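Local coordinates for DUF4785 domain-containing protein (Legionella pneumophila subsp. pneumophila, PDB 4KH9) that is of unknown function but binds calcium and is built from three domains, the central and C-terminal ones assigned to the E-set clan, at residues Thr182-Asn187 with Ser218-Gly223; Tyr192-Val197 with Thr242-Glu247. One frame throughout, in Å; residues are numbered along the deposited sequence.

Both contacts belong to the central domain: contact 1 joins two antiparallel strands, contact 2 a loop and the start of a strand to a neighbouring strand. Contact 1 pairs strand 178-186 with 220-226 and is mostly buried; contact 2 sets the chain entering strand 196-202 beside 238-248 and is only partly buried, with the calcium ligand D196 on the face away from the valines. Along the chain the four segments alternate, and S218 to V194 ties one contact to the other through a probable backbone hydrogen bond. In contact 1 main-chain hydrogen bonds do most of the joining, with one asparagine amide added. Contact 2 has fewer such bonds and relies on a threonine hydroxyl, valine packing and a bridging water.

Contact 1: residues Thr182-Asn187 with Ser218-Gly223; sequences TISLHN and SNVFEG
N219 reaches back across the gap with its side-chain amide and grips the carbonyl of L185, N219 ND2 to L185 O 2.8 Å. The N-H points almost straight at the oxygen (170°) and L185 O lies in the plane of the amide, although the donor sits tilted from the plane of the carbonyl itself. With CG between the backbone N and the carbonyl carbon (chi1 68°), the amide is turned back to that oxygen. The main chain of N219 works too: L185 N donates to N219 O at 3.0 Å, so N219 holds both the N-H and the C=O of L185, one with its main chain and one with its side chain. H186 crosses the amide at about a right angle, its ring plane 80° from the amide plane and H186 ND1 4.0 Å from N219 ND2; its ring also meets that of Y163.

Further along, I183 and F221 form a hydrogen-bonded pair, I183 N to F221 O at 2.9 Å and F221 N to I183 O at 2.8 Å. Their side chains start on the same face, I183 CB 4.4 Å from F221 CB, then part company: the phenyl ring leads away to V197 and K215, while I183 packs on A199, T242 and V244. On the other face V220 meets S184 in a non-hydrogen-bonded pair, both its methyls near S184 OG, and V220 CG1 also reaches T182 CG2 at 4.1 Å. E222, on that face as well, has a salt bridge to K180. Two adjacent antiparallel strands with I183 turned to the interior fit the immunoglobulin-like beta sandwich of the E-set clan.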
ATOM      1  N   THR A 182      -6.675  11.292   3.315  1.00 26.81           N
ATOM      2  CA  THR A 182      -7.217  12.433   2.576  1.00 27.10           C
ATOM      3  C   THR A 182      -7.547  11.921   1.200  1.00 31.70           C
ATOM      4  O   THR A 182      -6.714  11.246   0.601  1.00 30.80           O
ATOM      5  CB  THR A 182      -6.254  13.618   2.566  1.00 38.44           C
ATOM      6  OG1 THR A 182      -5.757  13.802   3.896  1.00 41.59           O
ATOM      7  CG2 THR A 182      -6.926  14.902   2.044  1.00 32.51           C
ATOM      8  N   ILE A 183      -8.766  12.200   0.726  1.00 29.85           N
ATOM      9  CA  ILE A 183      -9.308  11.745  -0.561  1.00 28.89           C
ATOM     10  C   ILE A 183      -9.840  12.979  -1.277  1.00 32.54           C
ATOM     11  O   ILE A 183     -10.738  13.645  -0.767  1.00 29.10           O
ATOM     12  CB  ILE A 183     -10.413  10.653  -0.303  1.00 30.47           C
ATOM     13  CG1 ILE A 183      -9.841   9.442   0.475  1.00 29.36           C
ATOM     14  CG2 ILE A 183     -11.103  10.211  -1.619  1.00 31.01           C
ATOM     15  CD1 ILE A 183     -10.871   8.727   1.465  1.00 37.51           C
ATOM     16  N   SER A 184      -9.274  13.289  -2.449  1.00 29.34           N
ATOM     17  CA  SER A 184      -9.649  14.494  -3.202  1.00 28.91           C
ATOM     18  C   SER A 184      -9.892  14.198  -4.666  1.00 32.63           C
ATOM     19  O   SER A 184      -9.156  13.432  -5.276  1.00 29.89           O
ATOM     20  CB  SER A 184      -8.564  15.563  -3.105  1.00 30.16           C
ATOM     21  OG  SER A 184      -7.872  15.503  -1.872  1.00 47.19           O
ATOM     22  N   LEU A 185     -10.933  14.812  -5.217  1.00 29.86           N
ATOM     23  CA  LEU A 185     -11.262  14.689  -6.623  1.00 29.06           C
ATOM     24  C   LEU A 185     -10.894  15.996  -7.315  1.00 35.45           C
ATOM     25  O   LEU A 185     -11.417  17.048  -6.945  1.00 34.58           O
ATOM     26  CB  LEU A 185     -12.748  14.337  -6.827  1.00 28.14           C
ATOM     27  CG  LEU A 185     -13.159  14.041  -8.296  1.00 30.86           C
ATOM     28  CD1 LEU A 185     -12.443  12.791  -8.834  1.00 29.62           C
ATOM     29  CD2 LEU A 185     -14.660  13.852  -8.408  1.00 34.05           C
ATOM     30  N   HIS A 186     -10.009  15.925  -8.334  1.00 34.56           N
ATOM     31  CA  HIS A 186      -9.525  17.113  -9.029  1.00 35.85           C
ATOM     32  C   HIS A 186      -9.745  17.110 -10.546  1.00 41.10           C
ATOM     33  O   HIS A 186      -9.732  16.069 -11.207  1.00 38.10           O
ATOM     34  CB  HIS A 186      -8.014  17.275  -8.799  1.00 37.51           C
ATOM     35  CG  HIS A 186      -7.602  17.406  -7.361  1.00 42.14           C
ATOM     36  ND1 HIS A 186      -7.809  18.583  -6.652  1.00 45.19           N
ATOM     37  CD2 HIS A 186      -6.958  16.525  -6.560  1.00 43.82           C
ATOM     38  CE1 HIS A 186      -7.306  18.366  -5.449  1.00 44.45           C
ATOM     39  NE2 HIS A 186      -6.759  17.151  -5.358  1.00 44.22           N
ATOM     40  N   ASN A 187      -9.839  18.332 -11.083  1.00 39.45           N
ATOM     41  CA  ASN A 187      -9.936  18.748 -12.484  1.00 39.84           C
ATOM     42  C   ASN A 187      -9.590  20.231 -12.461  1.00 48.62           C
ATOM     43  O   ASN A 187     -10.242  20.971 -11.725  1.00 48.33           O
ATOM     44  CB  ASN A 187     -11.327  18.433 -13.051  1.00 39.03           C
ATOM     45  CG  ASN A 187     -11.517  18.831 -14.493  1.00 65.71           C
ATOM     46  OD1 ASN A 187     -11.550  20.016 -14.838  1.00 66.27           O
ATOM     47  ND2 ASN A 187     -11.714  17.855 -15.353  1.00 53.90           N
ATOM     48  N   SER A 218     -16.169  20.620  -0.917  1.00 40.55           N
ATOM     49  CA  SER A 218     -17.072  20.015  -1.899  1.00 38.76           C
ATOM     50  C   SER A 218     -16.404  18.796  -2.590  1.00 38.97           C
ATOM     51  O   SER A 218     -17.092  17.816  -2.876  1.00 38.12           O
ATOM     52  CB  SER A 218     -17.503  21.040  -2.941  1.00 41.91           C
ATOM     53  OG  SER A 218     -16.400  21.514  -3.699  1.00 48.66           O
ATOM     54  N   ASN A 219     -15.070  18.841  -2.803  1.00 32.66           N
ATOM     55  CA  ASN A 219     -14.346  17.772  -3.490  1.00 33.08           C
ATOM     56  C   ASN A 219     -13.286  17.065  -2.601  1.00 37.61           C
ATOM     57  O   ASN A 219     -12.476  16.312  -3.134  1.00 38.93           O
ATOM     58  CB  ASN A 219     -13.644  18.355  -4.737  1.00 32.51           C
ATOM     59  CG  ASN A 219     -12.508  19.301  -4.388  1.00 51.60           C
ATOM     60  OD1 ASN A 219     -12.591  20.120  -3.457  1.00 41.58           O
ATOM     61  ND2 ASN A 219     -11.382  19.126  -5.050  1.00 42.80           N
ATOM     62  N   VAL A 220     -13.236  17.353  -1.287  1.00 32.77           N
ATOM     63  CA  VAL A 220     -12.231  16.757  -0.398  1.00 31.17           C
ATOM     64  C   VAL A 220     -12.916  16.090   0.812  1.00 35.53           C
ATOM     65  O   VAL A 220     -13.789  16.689   1.468  1.00 35.73           O
ATOM     66  CB  VAL A 220     -11.188  17.819   0.065  1.00 35.10           C
ATOM     67  CG1 VAL A 220     -10.124  17.208   0.973  1.00 34.39           C
ATOM     68  CG2 VAL A 220     -10.533  18.532  -1.126  1.00 35.35           C
ATOM     69  N   PHE A 221     -12.459  14.871   1.122  1.00 31.24           N
ATOM     70  CA  PHE A 221     -12.901  14.065   2.256  1.00 31.50           C
ATOM     71  C   PHE A 221     -11.724  13.637   3.087  1.00 32.34           C
ATOM     72  O   PHE A 221     -10.660  13.338   2.549  1.00 28.23           O
ATOM     73  CB  PHE A 221     -13.673  12.806   1.791  1.00 33.61           C
ATOM     74  CG  PHE A 221     -15.127  13.073   1.467  1.00 36.79           C
ATOM     75  CD1 PHE A 221     -15.490  13.707   0.280  1.00 41.58           C
ATOM     76  CD2 PHE A 221     -16.128  12.708   2.351  1.00 39.23           C
ATOM     77  CE1 PHE A 221     -16.836  13.977  -0.004  1.00 42.18           C
ATOM     78  CE2 PHE A 221     -17.470  12.954   2.053  1.00 42.32           C
ATOM     79  CZ  PHE A 221     -17.814  13.596   0.883  1.00 40.34           C
ATOM     80  N   GLU A 222     -11.943  13.552   4.406  1.00 29.31           N
ATOM     81  CA  GLU A 222     -10.973  12.977   5.332  1.00 30.17           C
ATOM     82  C   GLU A 222     -11.564  11.719   5.912  1.00 33.59           C
ATOM     83  O   GLU A 222     -12.766  11.661   6.139  1.00 34.13           O
ATOM     84  CB  GLU A 222     -10.586  13.969   6.432  1.00 33.22           C
ATOM     85  CG  GLU A 222      -9.716  15.113   5.939  1.00 47.48           C
ATOM     86  CD  GLU A 222      -9.390  16.151   6.994  1.00 79.41           C
ATOM     87  OE1 GLU A 222     -10.327  16.600   7.697  1.00 82.11           O
ATOM     88  OE2 GLU A 222      -8.211  16.566   7.069  1.00 77.03           O
ATOM     89  N   GLY A 223     -10.737  10.709   6.127  1.00 29.40           N
ATOM     90  CA  GLY A 223     -11.199   9.459   6.704  1.00 28.81           C
ATOM     91  C   GLY A 223     -10.318   9.023   7.856  1.00 33.32           C
ATOM     92  O   GLY A 223      -9.108   9.207   7.800  1.00 33.01           O
TER

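Contact 2: residues Tyr192-Val197 with Thr242-Glu247; sequences YDVNDV and TDVQTE
T246 sets its CB toward the 192-197 chain, and every atom from CB outwards has something to meet. T246 CB lies 3.7 Å from D193 O. From there T246 OG1, anti to the backbone N (chi1 -169°), donates a hydrogen bond to D193 O at 2.7 Å, coming in tilted from the carbonyl plane. The methyl CG2 goes the other way, into apolar company: T246 CG2 is 4.2 Å from V194 CG2, Y192 CB is close by, and L185 of strand 178-186 packs on the same side chain. Y192 and D193 lie in the loop before strand 196-202.

Further along, Q245 N donates to D196 O at 2.9 Å, nearly straight at 171°. V244 and V197 form an antiparallel non-hydrogen-bonded pair, lying side by side with V244 CG2 3.8 Å from V197 CG1; through it strand 196-202 joins 238-248 in the E-set beta sandwich of the central domain. V244 and V194 cross at about a right angle, V244 CG1 to V194 CG1 3.7 Å. The opposite face carries D196 and Q245, also side by side and pointing the same way. They touch near their roots, D196 CB to Q245 O at 3.3 Å and D196 OD2 to Q245 CB at 4.0 Å, while the amide of Q245 leads off. D196 binds calcium together with D198. Back where the chains spread, a water takes the N-H of D193 (D193 N to water 3.0 Å) and donates to E247 O, while the D193 carboxylate itself turns to K215.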
ATOM      1  N   TYR A 192     -15.937  20.107  -8.538  1.00 46.29           N
ATOM      2  CA  TYR A 192     -16.963  19.090  -8.280  1.00 44.71           C
ATOM      3  C   TYR A 192     -17.495  19.197  -6.867  1.00 41.15           C
ATOM      4  O   TYR A 192     -16.804  19.720  -5.985  1.00 37.88           O
ATOM      5  CB  TYR A 192     -16.409  17.660  -8.494  1.00 46.08           C
ATOM      6  CG  TYR A 192     -15.859  17.379  -9.879  1.00 48.32           C
ATOM      7  CD1 TYR A 192     -16.698  17.321 -10.987  1.00 50.42           C
ATOM      8  CD2 TYR A 192     -14.507  17.115 -10.069  1.00 49.01           C
ATOM      9  CE1 TYR A 192     -16.201  17.035 -12.260  1.00 51.90           C
ATOM     10  CE2 TYR A 192     -14.000  16.811 -11.333  1.00 49.96           C
ATOM     11  CZ  TYR A 192     -14.851  16.785 -12.430  1.00 58.71           C
ATOM     12  OH  TYR A 192     -14.366  16.497 -13.687  1.00 61.66           O
ATOM     13  N   ASP A 193     -18.704  18.669  -6.669  1.00 36.64           N
ATOM     14  CA  ASP A 193     -19.367  18.459  -5.392  1.00 36.80           C
ATOM     15  C   ASP A 193     -19.565  16.973  -5.223  1.00 41.58           C
ATOM     16  O   ASP A 193     -20.304  16.352  -5.990  1.00 42.66           O
ATOM     17  CB  ASP A 193     -20.685  19.207  -5.244  1.00 39.53           C
ATOM     18  CG  ASP A 193     -21.238  19.032  -3.816  1.00 48.01           C
ATOM     19  OD1 ASP A 193     -20.501  19.331  -2.853  1.00 45.74           O
ATOM     20  OD2 ASP A 193     -22.341  18.473  -3.672  1.00 58.04           O
ATOM     21  N   VAL A 194     -18.858  16.387  -4.258  1.00 37.42           N
ATOM     22  CA  VAL A 194     -18.867  14.945  -4.034  1.00 35.97           C
ATOM     23  C   VAL A 194     -19.649  14.594  -2.760  1.00 39.67           C
ATOM     24  O   VAL A 194     -19.435  15.215  -1.733  1.00 37.75           O
ATOM     25  CB  VAL A 194     -17.405  14.408  -3.969  1.00 38.47           C
ATOM     26  CG1 VAL A 194     -17.372  12.904  -3.726  1.00 37.64           C
ATOM     27  CG2 VAL A 194     -16.637  14.747  -5.250  1.00 38.19           C
ATOM     28  N   ASN A 195     -20.508  13.566  -2.840  1.00 38.43           N
ATOM     29  CA  ASN A 195     -21.262  13.039  -1.716  1.00 40.69           C
ATOM     30  C   ASN A 195     -21.176  11.501  -1.690  1.00 46.57           C
ATOM     31  O   ASN A 195     -21.295  10.917  -0.613  1.00 49.53           O
ATOM     32  CB  ASN A 195     -22.720  13.503  -1.756  1.00 44.54           C
ATOM     33  CG  ASN A 195     -22.926  14.974  -1.469  1.00 67.23           C
ATOM     34  OD1 ASN A 195     -22.592  15.475  -0.389  1.00 62.75           O
ATOM     35  ND2 ASN A 195     -23.515  15.696  -2.418  1.00 57.63           N
ATOM     36  N   ASP A 196     -20.971  10.846  -2.857  1.00 38.96           N
ATOM     37  CA  ASP A 196     -20.894   9.394  -2.886  1.00 37.57           C
ATOM     38  C   ASP A 196     -19.415   8.971  -2.845  1.00 37.62           C
ATOM     39  O   ASP A 196     -18.707   8.985  -3.869  1.00 35.20           O
ATOM     40  CB  ASP A 196     -21.649   8.828  -4.115  1.00 39.55           C
ATOM     41  CG  ASP A 196     -21.846   7.313  -4.144  1.00 48.48           C
ATOM     42  OD1 ASP A 196     -21.440   6.639  -3.174  1.00 50.75           O
ATOM     43  OD2 ASP A 196     -22.390   6.803  -5.150  1.00 49.88           O
ATOM     44  N   VAL A 197     -18.937   8.683  -1.622  1.00 32.74           N
ATOM     45  CA  VAL A 197     -17.553   8.256  -1.325  1.00 32.21           C
ATOM     46  C   VAL A 197     -17.582   7.048  -0.416  1.00 34.84           C
ATOM     47  O   VAL A 197     -18.266   7.062   0.604  1.00 32.95           O
ATOM     48  CB  VAL A 197     -16.679   9.370  -0.669  1.00 37.41           C
ATOM     49  CG1 VAL A 197     -15.227   8.917  -0.455  1.00 36.08           C
ATOM     50  CG2 VAL A 197     -16.721  10.673  -1.422  1.00 37.90           C
ATOM     51  N   THR A 242     -10.431   3.264  -2.038  1.00 26.76           N
ATOM     52  CA  THR A 242     -11.534   4.211  -2.048  0.50 26.29           C
ATOM     53  C   THR A 242     -12.195   4.227  -3.424  1.00 30.62           C
ATOM     54  O   THR A 242     -11.541   3.996  -4.455  1.00 28.10           O
ATOM     55  CB  THR A 242     -11.100   5.617  -1.588  0.50 30.89           C
ATOM     56  OG1 THR A 242     -12.214   6.508  -1.680  0.50 24.75           O
ATOM     57  CG2 THR A 242      -9.951   6.166  -2.373  0.50 30.51           C
ATOM     58  N   ASP A 243     -13.497   4.546  -3.413  1.00 29.62           N
ATOM     59  CA  ASP A 243     -14.362   4.634  -4.582  1.00 30.30           C
ATOM     60  C   ASP A 243     -15.195   5.881  -4.459  1.00 29.71           C
ATOM     61  O   ASP A 243     -15.799   6.135  -3.414  1.00 27.93           O
ATOM     62  CB  ASP A 243     -15.246   3.366  -4.714  1.00 33.19           C
ATOM     63  CG  ASP A 243     -15.735   3.037  -6.119  1.00 51.00           C
ATOM     64  OD1 ASP A 243     -15.397   3.798  -7.079  1.00 53.14           O
ATOM     65  OD2 ASP A 243     -16.450   2.022  -6.272  1.00 58.93           O
ATOM     66  N   VAL A 244     -15.157   6.710  -5.499  1.00 25.32           N
ATOM     67  CA  VAL A 244     -15.874   7.972  -5.514  1.00 26.81           C
ATOM     68  C   VAL A 244     -16.768   8.053  -6.794  1.00 33.95           C
ATOM     69  O   VAL A 244     -16.315   7.725  -7.909  1.00 32.59           O
ATOM     70  CB  VAL A 244     -14.837   9.119  -5.453  1.00 32.48           C
ATOM     71  CG1 VAL A 244     -15.463  10.478  -5.707  1.00 33.83           C
ATOM     72  CG2 VAL A 244     -14.081   9.114  -4.113  1.00 32.27           C
ATOM     73  N   GLN A 245     -18.000   8.541  -6.629  1.00 30.87           N
ATOM     74  CA  GLN A 245     -18.852   8.808  -7.777  1.00 32.27           C
ATOM     75  C   GLN A 245     -19.588  10.145  -7.604  1.00 39.90           C
ATOM     76  O   GLN A 245     -20.087  10.431  -6.530  1.00 38.04           O
ATOM     77  CB  GLN A 245     -19.854   7.688  -8.067  1.00 32.99           C
ATOM     78  CG  GLN A 245     -20.545   7.927  -9.413  1.00 42.95           C
ATOM     79  CD  GLN A 245     -21.335   6.785  -9.939  1.00 53.52           C
ATOM     80  OE1 GLN A 245     -20.814   5.710 -10.208  1.00 53.32           O
ATOM     81  NE2 GLN A 245     -22.582   7.043 -10.241  1.00 50.97           N
ATOM     82  N   THR A 246     -19.607  10.971  -8.653  1.00 40.09           N
ATOM     83  CA  THR A 246     -20.388  12.204  -8.672  1.00 41.66           C
ATOM     84  C   THR A 246     -20.880  12.402 -10.115  1.00 46.57           C
ATOM     85  O   THR A 246     -20.649  11.542 -10.969  1.00 44.64           O
ATOM     86  CB  THR A 246     -19.652  13.419  -8.081  1.00 49.69           C
ATOM     87  OG1 THR A 246     -20.605  14.475  -7.936  1.00 51.82           O
ATOM     88  CG2 THR A 246     -18.477  13.889  -8.916  1.00 46.51           C
ATOM     89  N   GLU A 247     -21.628  13.483 -10.350  1.00 46.72           N
ATOM     90  CA  GLU A 247     -22.170  13.823 -11.661  1.00 48.66           C
ATOM     91  C   GLU A 247     -21.921  15.278 -11.931  1.00 56.21           C
ATOM     92  O   GLU A 247     -22.082  16.110 -11.040  1.00 56.40           O
ATOM     93  CB  GLU A 247     -23.678  13.501 -11.797  1.00 50.77           C
ATOM     94  CG  GLU A 247     -24.094  12.061 -11.504  1.00 64.78           C
ATOM     95  CD  GLU A 247     -24.287  11.727 -10.032  1.00 95.68           C
ATOM     96  OE1 GLU A 247     -25.175  12.338  -9.393  1.00100.50           O
ATOM     97  OE2 GLU A 247     -23.565  10.839  -9.519  1.00 86.35           O
TER
HETATM   98  O   HOH W   1     -20.139  17.564  -9.038  1.00 53.27           O